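Local coordinates for outer membrane protein Omp121 (Bacteroides thetaiotaomicron, PDB 5FQ8) that probably imports a substrate across the outer membrane as a TonB-dependent receptor, at residues E449-D460 / F480-Y491. Sequence-based numbering, arbitrary orientation.
Sequences EQITRRREINQD and FNGNERKVSYQY. With KR0 (3-decanoyloxypropyl decanoate), chain K; C8E ((hydroxyethyloxy)tri(ethyloxy)octane), chain U.
Asn-458 OD1 receives two amide N-H groups from strand 480-491: Asn-481 ND2 at 3.2 Å on a nearly straight bond (170°) from above its carbonyl plane, and Asn-483 ND2 at 3.2 Å, tilted less from that plane. Asn-481 ND2 also donates to Gln-459 O (3.2 Å), a carbonyl already holding Gly-482 N. With CG anti to the backbone N (chi1 -166°), Asn-458 swings its amide toward the neighbouring strand, and Asn-481 and Asn-483, with the same first torsion, reach back toward it. Further along this face the aliphatic parts of Glu-456 and Arg-485 meet, CG to CG, at 3.7 Å, and Val-487 CG2 covers one face of the Arg-454 guanidinium. Beyond them Gln-450 NE2 stands 3.2 Å from Tyr-489 CG, over one face of the ring, the amide plane inclined 53° to it. Paired N-H...O bonds link Ile-451 with Gln-490, and likewise every second pair up to Gln-459 with Gly-482, joining the arms of an antiparallel beta hairpin in the transmembrane barrel of a TonB-dependent receptor. Its other face meets lipid and detergent: the Gln-459 amide lies against the acyl chains of KR0, whose three-carbon linker passes Gly-482, and Arg-455 NH2 lies 2.8 Å from C8E O9. Glu-484, near an ester of KR0, forms a salt bridge with Arg-522. Farther along the same face the second subunit takes over: Arg-453 forms a salt bridge with its Glu-380. On the asparagine face a second shell fixes the polar ends: Arg-485 NE bonds Asn-483 OD1 (3.1 Å), Arg-545 holds Asn-481 OD1, and Asn-110 bonds Glu-456 OE2.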
ATOM      1  N   GLU B 449       4.287  -3.607   4.180  1.00 23.10           N
ATOM      2  CA  GLU B 449       5.730  -3.611   4.064  1.00 23.17           C
ATOM      3  C   GLU B 449       6.194  -2.182   4.239  1.00 23.15           C
ATOM      4  O   GLU B 449       5.541  -1.258   3.765  1.00 23.20           O
ATOM      5  CB  GLU B 449       6.189  -4.168   2.716  1.00 23.45           C
ATOM      6  CG  GLU B 449       7.663  -3.993   2.459  1.00 23.58           C
ATOM      7  CD  GLU B 449       8.092  -4.546   1.140  1.00 23.89           C
ATOM      8  OE1 GLU B 449       7.799  -5.719   0.875  1.00 23.98           O
ATOM      9  OE2 GLU B 449       8.703  -3.807   0.356  1.00 24.08           O
ATOM     10  N   GLN B 450       7.293  -2.002   4.947  1.00 23.10           N
ATOM     11  CA  GLN B 450       7.854  -0.679   5.155  1.00 23.13           C
ATOM     12  C   GLN B 450       9.361  -0.765   5.019  1.00 23.27           C
ATOM     13  O   GLN B 450       9.963  -1.745   5.440  1.00 23.26           O
ATOM     14  CB  GLN B 450       7.463  -0.131   6.522  1.00 22.92           C
ATOM     15  CG  GLN B 450       7.940   1.264   6.757  1.00 22.98           C
ATOM     16  CD  GLN B 450       7.779   1.687   8.187  1.00 22.83           C
ATOM     17  OE1 GLN B 450       6.983   1.116   8.919  1.00 26.78           O
ATOM     18  NE2 GLN B 450       8.541   2.687   8.602  1.00 22.92           N
ATOM     19  N   ILE B 451       9.960   0.241   4.410  1.00 23.45           N
ATOM     20  CA  ILE B 451      11.401   0.297   4.249  1.00 28.75           C
ATOM     21  C   ILE B 451      11.844   1.594   4.882  1.00 29.64           C
ATOM     22  O   ILE B 451      11.463   2.671   4.423  1.00 31.39           O
ATOM     23  CB  ILE B 451      11.834   0.210   2.780  1.00 26.49           C
ATOM     24  CG1 ILE B 451      11.669  -1.201   2.259  1.00 23.98           C
ATOM     25  CG2 ILE B 451      13.267   0.614   2.616  1.00 24.17           C
ATOM     26  CD1 ILE B 451      12.284  -1.373   0.965  1.00 24.31           C
ATOM     27  N   THR B 452      12.618   1.503   5.949  1.00 23.59           N
ATOM     28  CA  THR B 452      13.108   2.693   6.613  1.00 23.65           C
ATOM     29  C   THR B 452      14.536   2.939   6.184  1.00 23.93           C
ATOM     30  O   THR B 452      15.270   2.002   5.889  1.00 24.03           O
ATOM     31  CB  THR B 452      13.029   2.570   8.133  1.00 23.46           C
ATOM     32  OG1 THR B 452      11.859   1.844   8.509  1.00 27.82           O
ATOM     33  CG2 THR B 452      12.965   3.939   8.742  1.00 23.50           C
ATOM     34  N   ARG B 453      14.911   4.204   6.113  1.00 24.11           N
ATOM     35  CA  ARG B 453      16.266   4.597   5.774  1.00 24.42           C
ATOM     36  C   ARG B 453      16.682   5.660   6.767  1.00 24.48           C
ATOM     37  O   ARG B 453      16.075   6.733   6.812  1.00 42.90           O
ATOM     38  CB  ARG B 453      16.360   5.126   4.349  1.00 24.69           C
ATOM     39  CG  ARG B 453      16.221   4.094   3.268  1.00 24.74           C
ATOM     40  CD  ARG B 453      16.438   4.740   1.920  1.00 25.08           C
ATOM     41  NE  ARG B 453      17.749   5.361   1.764  1.00 25.42           N
ATOM     42  CZ  ARG B 453      17.956   6.456   1.045  1.00 25.71           C
ATOM     43  NH1 ARG B 453      16.929   7.050   0.461  1.00 25.70           N
ATOM     44  NH2 ARG B 453      19.164   6.969   0.927  1.00 26.05           N
ATOM     45  N   ARG B 454      17.695   5.353   7.570  1.00 24.69           N
ATOM     46  CA  ARG B 454      18.241   6.252   8.570  1.00 24.67           C
ATOM     47  C   ARG B 454      19.648   6.654   8.186  1.00 25.06           C
ATOM     48  O   ARG B 454      20.385   5.867   7.603  1.00 25.19           O
ATOM     49  CB  ARG B 454      18.290   5.588   9.935  1.00 40.68           C
ATOM     50  CG  ARG B 454      17.048   5.734  10.721  1.00 27.20           C
ATOM     51  CD  ARG B 454      17.121   4.987  12.015  1.00 24.05           C
ATOM     52  NE  ARG B 454      15.777   4.760  12.512  1.00 23.76           N
ATOM     53  CZ  ARG B 454      15.009   5.709  13.033  1.00 23.72           C
ATOM     54  NH1 ARG B 454      15.458   6.950  13.137  1.00 23.95           N
ATOM     55  NH2 ARG B 454      13.794   5.408  13.454  1.00 23.48           N
ATOM     56  N   ARG B 455      20.031   7.869   8.549  1.00 25.28           N
ATOM     57  CA  ARG B 455      21.373   8.312   8.213  1.00 25.70           C
ATOM     58  C   ARG B 455      21.798   9.485   9.079  1.00 25.91           C
ATOM     59  O   ARG B 455      21.097  10.491   9.153  1.00 25.91           O
ATOM     60  CB  ARG B 455      21.437   8.669   6.733  1.00 25.92           C
ATOM     61  CG  ARG B 455      22.756   9.145   6.224  1.00 26.39           C
ATOM     62  CD  ARG B 455      22.794   9.046   4.726  1.00 51.03           C
ATOM     63  NE  ARG B 455      24.098   9.426   4.201  1.00 41.89           N
ATOM     64  CZ  ARG B 455      24.375  10.616   3.685  1.00 54.99           C
ATOM     65  NH1 ARG B 455      23.432  11.546   3.612  1.00 62.83           N
ATOM     66  NH2 ARG B 455      25.594  10.866   3.233  1.00 61.92           N
ATOM     67  N   GLU B 456      22.936   9.364   9.749  1.00 26.13           N
ATOM     68  CA  GLU B 456      23.472  10.446  10.553  1.00 26.41           C
ATOM     69  C   GLU B 456      24.917  10.684  10.163  1.00 26.89           C
ATOM     70  O   GLU B 456      25.635   9.760   9.792  1.00 26.96           O
ATOM     71  CB  GLU B 456      23.381  10.141  12.040  1.00 33.68           C
ATOM     72  CG  GLU B 456      22.073   9.480  12.480  1.00 39.87           C
ATOM     73  CD  GLU B 456      22.052   9.165  13.959  1.00 39.38           C
ATOM     74  OE1 GLU B 456      23.101   9.372  14.600  1.00 49.41           O
ATOM     75  OE2 GLU B 456      21.002   8.722  14.478  1.00 26.60           O
ATOM     76  N   ILE B 457      25.340  11.936  10.228  1.00 27.26           N
ATOM     77  CA  ILE B 457      26.715  12.280   9.908  1.00 27.77           C
ATOM     78  C   ILE B 457      27.224  13.232  10.966  1.00 28.07           C
ATOM     79  O   ILE B 457      26.545  14.199  11.317  1.00 28.07           O
ATOM     80  CB  ILE B 457      26.859  12.920   8.519  1.00 28.06           C
ATOM     81  CG1 ILE B 457      26.661  11.878   7.438  1.00 30.68           C
ATOM     82  CG2 ILE B 457      28.222  13.544   8.373  1.00 28.65           C
ATOM     83  CD1 ILE B 457      26.665  12.471   6.064  1.00 31.65           C
ATOM     84  N   ASN B 458      28.419  12.964  11.472  1.00 35.43           N
ATOM     85  CA  ASN B 458      29.004  13.778  12.515  1.00 28.72           C
ATOM     86  C   ASN B 458      30.420  14.139  12.130  1.00 29.32           C
ATOM     87  O   ASN B 458      31.184  13.280  11.694  1.00 29.42           O
ATOM     88  CB  ASN B 458      28.972  13.045  13.848  1.00 28.51           C
ATOM     89  CG  ASN B 458      29.243  13.956  14.999  1.00 28.81           C
ATOM     90  OD1 ASN B 458      28.408  14.781  15.353  1.00 28.73           O
ATOM     91  ND2 ASN B 458      30.420  13.823  15.594  1.00 34.52           N
ATOM     92  N   GLN B 459      30.767  15.405  12.278  1.00 29.76           N
ATOM     93  CA  GLN B 459      32.102  15.859  11.935  1.00 30.39           C
ATOM     94  C   GLN B 459      32.638  16.727  13.053  1.00 30.80           C
ATOM     95  O   GLN B 459      31.949  17.635  13.522  1.00 34.56           O
ATOM     96  CB  GLN B 459      32.103  16.607  10.612  1.00 44.66           C
ATOM     97  CG  GLN B 459      31.748  15.695   9.471  1.00 53.64           C
ATOM     98  CD  GLN B 459      32.232  16.199   8.157  1.00 64.42           C
ATOM     99  OE1 GLN B 459      32.699  17.324   8.057  1.00 73.00           O
ATOM    100  NE2 GLN B 459      32.135  15.366   7.127  1.00 66.56           N
ATOM    101  N   ASP B 460      33.857  16.429  13.484  1.00 31.19           N
ATOM    102  CA  ASP B 460      34.527  17.200  14.510  1.00 31.67           C
ATOM    103  C   ASP B 460      35.880  17.648  13.997  1.00 32.37           C
ATOM    104  O   ASP B 460      36.631  16.853  13.427  1.00 32.48           O
ATOM    105  CB  ASP B 460      34.678  16.390  15.788  1.00 31.51           C
ATOM    106  CG  ASP B 460      33.367  16.169  16.484  1.00 33.16           C
ATOM    107  OD1 ASP B 460      32.950  17.051  17.268  1.00 31.07           O
ATOM    108  OD2 ASP B 460      32.754  15.114  16.241  1.00 41.65           O
ATOM    109  N   PHE B 480      34.996  22.170  16.781  1.00 33.50           N
ATOM    110  CA  PHE B 480      33.805  22.450  16.001  1.00 33.09           C
ATOM    111  C   PHE B 480      33.036  21.153  15.836  1.00 37.93           C
ATOM    112  O   PHE B 480      33.635  20.095  15.641  1.00 40.23           O
ATOM    113  CB  PHE B 480      34.160  23.025  14.634  1.00 33.42           C
ATOM    114  CG  PHE B 480      33.041  22.955  13.635  1.00 34.73           C
ATOM    115  CD1 PHE B 480      32.887  21.853  12.819  1.00 35.84           C
ATOM    116  CD2 PHE B 480      32.147  23.997  13.506  1.00 34.78           C
ATOM    117  CE1 PHE B 480      31.865  21.786  11.921  1.00 32.10           C
ATOM    118  CE2 PHE B 480      31.127  23.934  12.596  1.00 32.59           C
ATOM    119  CZ  PHE B 480      30.989  22.830  11.805  1.00 32.15           C
ATOM    120  N   ASN B 481      31.713  21.231  15.901  1.00 39.74           N
ATOM    121  CA  ASN B 481      30.876  20.061  15.683  1.00 36.89           C
ATOM    122  C   ASN B 481      29.880  20.344  14.566  1.00 38.55           C
ATOM    123  O   ASN B 481      29.398  21.468  14.426  1.00 40.58           O
ATOM    124  CB  ASN B 481      30.148  19.657  16.960  1.00 33.30           C
ATOM    125  CG  ASN B 481      29.445  18.331  16.824  1.00 36.10           C
ATOM    126  OD1 ASN B 481      28.388  18.106  17.404  1.00 43.68           O
ATOM    127  ND2 ASN B 481      30.020  17.450  16.036  1.00 36.04           N
ATOM    128  N   GLY B 482      29.589  19.324  13.767  1.00 32.80           N
ATOM    129  CA  GLY B 482      28.561  19.429  12.757  1.00 30.12           C
ATOM    130  C   GLY B 482      27.780  18.144  12.655  1.00 29.47           C
ATOM    131  O   GLY B 482      28.356  17.080  12.418  1.00 39.04           O
ATOM    132  N   ASN B 483      26.473  18.221  12.834  1.00 29.07           N
ATOM    133  CA  ASN B 483      25.632  17.039  12.926  1.00 28.47           C
ATOM    134  C   ASN B 483      24.508  17.106  11.897  1.00 28.19           C
ATOM    135  O   ASN B 483      23.970  18.180  11.625  1.00 30.20           O
ATOM    136  CB  ASN B 483      25.065  16.913  14.329  1.00 28.25           C
ATOM    137  CG  ASN B 483      24.462  15.566  14.586  1.00 27.71           C
ATOM    138  OD1 ASN B 483      23.253  15.430  14.768  1.00 27.34           O
ATOM    139  ND2 ASN B 483      25.301  14.549  14.591  1.00 27.69           N
ATOM    140  N   GLU B 484      24.153  15.957  11.335  1.00 29.11           N
ATOM    141  CA  GLU B 484      23.071  15.869  10.367  1.00 28.77           C
ATOM    142  C   GLU B 484      22.407  14.515  10.537  1.00 27.87           C
ATOM    143  O   GLU B 484      23.035  13.491  10.298  1.00 27.66           O
ATOM    144  CB  GLU B 484      23.593  16.047   8.949  1.00 31.00           C
ATOM    145  CG  GLU B 484      22.498  16.244   7.917  1.00 33.74           C
ATOM    146  CD  GLU B 484      22.974  16.080   6.499  1.00 34.71           C
ATOM    147  OE1 GLU B 484      23.092  14.928   6.035  1.00 27.67           O
ATOM    148  OE2 GLU B 484      23.237  17.106   5.845  1.00 35.18           O
ATOM    149  N   ARG B 485      21.146  14.500  10.932  1.00 26.66           N
ATOM    150  CA  ARG B 485      20.426  13.255  11.161  1.00 29.62           C
ATOM    151  C   ARG B 485      19.202  13.222  10.260  1.00 31.79           C
ATOM    152  O   ARG B 485      18.472  14.210  10.168  1.00 33.79           O
ATOM    153  CB  ARG B 485      20.042  13.108  12.638  1.00 26.00           C
ATOM    154  CG  ARG B 485      21.234  12.912  13.557  1.00 26.22           C
ATOM    155  CD  ARG B 485      20.837  12.665  14.992  1.00 38.52           C
ATOM    156  NE  ARG B 485      20.697  13.914  15.721  1.00 28.63           N
ATOM    157  CZ  ARG B 485      20.018  14.023  16.845  1.00 30.19           C
ATOM    158  NH1 ARG B 485      19.432  12.957  17.340  1.00 39.37           N
ATOM    159  NH2 ARG B 485      19.925  15.183  17.461  1.00 26.50           N
ATOM    160  N   LYS B 486      18.985  12.098   9.589  1.00 26.70           N
ATOM    161  CA  LYS B 486      17.917  11.984   8.611  1.00 25.53           C
ATOM    162  C   LYS B 486      17.270  10.621   8.729  1.00 25.13           C
ATOM    163  O   LYS B 486      17.954   9.611   8.865  1.00 25.08           O
ATOM    164  CB  LYS B 486      18.442  12.197   7.189  1.00 25.82           C
ATOM    165  CG  LYS B 486      17.414  12.090   6.078  1.00 25.71           C
ATOM    166  CD  LYS B 486      18.069  12.245   4.723  1.00 26.05           C
ATOM    167  CE  LYS B 486      17.058  12.234   3.601  1.00 27.95           C
ATOM    168  NZ  LYS B 486      17.672  12.217   2.248  1.00 28.89           N
ATOM    169  N   VAL B 487      15.955  10.593   8.693  1.00 24.89           N
ATOM    170  CA  VAL B 487      15.225   9.339   8.631  1.00 24.55           C
ATOM    171  C   VAL B 487      14.143   9.512   7.587  1.00 24.50           C
ATOM    172  O   VAL B 487      13.613  10.611   7.413  1.00 24.63           O
ATOM    173  CB  VAL B 487      14.655   8.947  10.009  1.00 24.28           C
ATOM    174  CG1 VAL B 487      13.916  10.088  10.608  1.00 24.32           C
ATOM    175  CG2 VAL B 487      13.760   7.756   9.907  1.00 23.96           C
ATOM    176  N   SER B 488      13.868   8.449   6.843  1.00 24.37           N
ATOM    177  CA  SER B 488      12.735   8.437   5.940  1.00 24.31           C
ATOM    178  C   SER B 488      12.248   7.008   5.840  1.00 24.06           C
ATOM    179  O   SER B 488      12.959   6.075   6.190  1.00 23.99           O
ATOM    180  CB  SER B 488      13.093   9.011   4.566  1.00 24.63           C
ATOM    181  OG  SER B 488      13.698   8.063   3.703  1.00 24.70           O
ATOM    182  N   TYR B 489      11.010   6.838   5.405  1.00 23.94           N
ATOM    183  CA  TYR B 489      10.521   5.495   5.145  1.00 29.26           C
ATOM    184  C   TYR B 489       9.458   5.554   4.071  1.00 23.82           C
ATOM    185  O   TYR B 489       9.030   6.624   3.654  1.00 23.97           O
ATOM    186  CB  TYR B 489       9.983   4.804   6.409  1.00 27.59           C
ATOM    187  CG  TYR B 489       8.730   5.401   7.005  1.00 25.61           C
ATOM    188  CD1 TYR B 489       7.488   5.163   6.449  1.00 25.58           C
ATOM    189  CD2 TYR B 489       8.791   6.170   8.144  1.00 23.32           C
ATOM    190  CE1 TYR B 489       6.362   5.694   6.988  1.00 23.21           C
ATOM    191  CE2 TYR B 489       7.662   6.705   8.692  1.00 23.25           C
ATOM    192  CZ  TYR B 489       6.451   6.463   8.109  1.00 23.19           C
ATOM    193  OH  TYR B 489       5.318   6.995   8.659  1.00 23.15           O
ATOM    194  N   GLN B 490       9.047   4.373   3.628  1.00 23.74           N
ATOM    195  CA  GLN B 490       7.998   4.219   2.634  1.00 23.80           C
ATOM    196  C   GLN B 490       7.127   3.052   3.050  1.00 23.58           C
ATOM    197  O   GLN B 490       7.597   1.920   3.117  1.00 23.53           O
ATOM    198  CB  GLN B 490       8.574   3.987   1.240  1.00 24.08           C
ATOM    199  CG  GLN B 490       7.517   3.983   0.172  1.00 24.21           C
ATOM    200  CD  GLN B 490       7.996   3.394  -1.098  1.00 24.48           C
ATOM    201  OE1 GLN B 490       9.038   2.781  -1.140  1.00 26.56           O
ATOM    202  NE2 GLN B 490       7.245   3.584  -2.156  1.00 24.68           N
ATOM    203  N   TYR B 491       5.861   3.317   3.302  1.00 33.64           N
ATOM    204  CA  TYR B 491       4.950   2.302   3.787  1.00 28.56           C
ATOM    205  C   TYR B 491       3.910   1.975   2.730  1.00 23.42           C
ATOM    206  O   TYR B 491       3.537   2.825   1.929  1.00 23.61           O
ATOM    207  CB  TYR B 491       4.271   2.781   5.062  1.00 31.09           C
ATOM    208  CG  TYR B 491       3.277   1.814   5.629  1.00 32.12           C
ATOM    209  CD1 TYR B 491       3.691   0.706   6.347  1.00 26.99           C
ATOM    210  CD2 TYR B 491       1.923   2.014   5.461  1.00 28.13           C
ATOM    211  CE1 TYR B 491       2.790  -0.173   6.870  1.00 25.38           C
ATOM    212  CE2 TYR B 491       1.016   1.138   5.985  1.00 25.14           C
ATOM    213  CZ  TYR B 491       1.458   0.049   6.693  1.00 23.88           C
ATOM    214  OH  TYR B 491       0.562  -0.836   7.221  1.00 27.10           O
TER
HETATM  215  C1  KR0 K1985      27.183  19.917   8.551  1.00 41.70           C
HETATM  216  O1  KR0 K1985      28.553  20.231   8.787  1.00 42.88           O
HETATM  217  C2  KR0 K1985      26.981  18.496   9.031  1.00 41.40           C
HETATM  218  C3  KR0 K1985      26.784  17.552   7.867  1.00 41.26           C
HETATM  219  C4  KR0 K1985      30.574  16.806   3.097  1.00 45.06           C
HETATM  220  O4  KR0 K1985      27.991  17.310   7.153  1.00 42.32           O
HETATM  221  C5  KR0 K1985      27.877  16.636   5.870  1.00 42.33           C
HETATM  222  C6  KR0 K1985      31.755  16.538   4.037  1.00 45.99           C
HETATM  223  C7  KR0 K1985      29.490  20.368   7.683  1.00 47.80           C
HETATM  224  C8  KR0 K1985      32.924  15.799   3.384  1.00 47.18           C
HETATM  225  O8  KR0 K1985      26.766  16.356   5.482  1.00 41.44           O
HETATM  226  C9  KR0 K1985      34.020  15.447   4.397  1.00 48.09           C
HETATM  227  O9  KR0 K1985      29.169  21.004   6.699  1.00 49.82           O
HETATM  228  C10 KR0 K1985      29.069  16.266   5.025  1.00 43.45           C
HETATM  229  C11 KR0 K1985      29.309  17.220   3.858  1.00 43.83           C
HETATM  230  C12 KR0 K1985      30.855  19.735   7.735  1.00 46.55           C
HETATM  231  C13 KR0 K1985      31.886  20.737   7.231  1.00 45.99           C
HETATM  232  C14 KR0 K1985      35.350  15.075   3.730  1.00 57.18           C
HETATM  233  C15 KR0 K1985      36.318  14.376   4.680  1.00 50.38           C
HETATM  234  C16 KR0 K1985      37.521  13.797   3.973  1.00 51.73           C
HETATM  235  C17 KR0 K1985      33.292  20.397   7.711  1.00 47.25           C
HETATM  236  C18 KR0 K1985      34.127  19.664   6.668  1.00 48.06           C
HETATM  237  C19 KR0 K1985      35.451  19.228   7.291  1.00 49.28           C
HETATM  238  C20 KR0 K1985      36.499  18.787   6.273  1.00 50.39           C
HETATM  239  C21 KR0 K1985      37.769  18.306   6.980  1.00 55.16           C
HETATM  240  C22 KR0 K1985      38.977  18.277   6.043  1.00 52.95           C
HETATM  241  C23 KR0 K1985      40.174  17.542   6.614  1.00 54.18           C
HETATM  242  C8  C8E U1989      27.747  12.820   2.212  1.00 23.59           C
HETATM  243  O9  C8E U1989      28.251  11.603   2.712  1.00 29.61           O
HETATM  244  C10 C8E U1989      29.648  11.694   2.848  1.00 36.02           C
HETATM  245  C11 C8E U1989      30.339  10.361   2.582  1.00 39.41           C
HETATM  246  O12 C8E U1989      31.499  10.336   3.386  1.00 41.85           O
HETATM  247  C13 C8E U1989      32.276   9.170   3.268  1.00 39.24           C
HETATM  248  C14 C8E U1989      33.273   9.147   4.424  1.00 38.91           C
HETATM  249  O15 C8E U1989      32.615   8.887   5.646  1.00 38.97           O
HETATM  250  C16 C8E U1989      33.519   8.511   6.656  1.00 42.55           C
HETATM  251  O   HOH W   1      24.690  11.168  14.701  1.00 23.60           O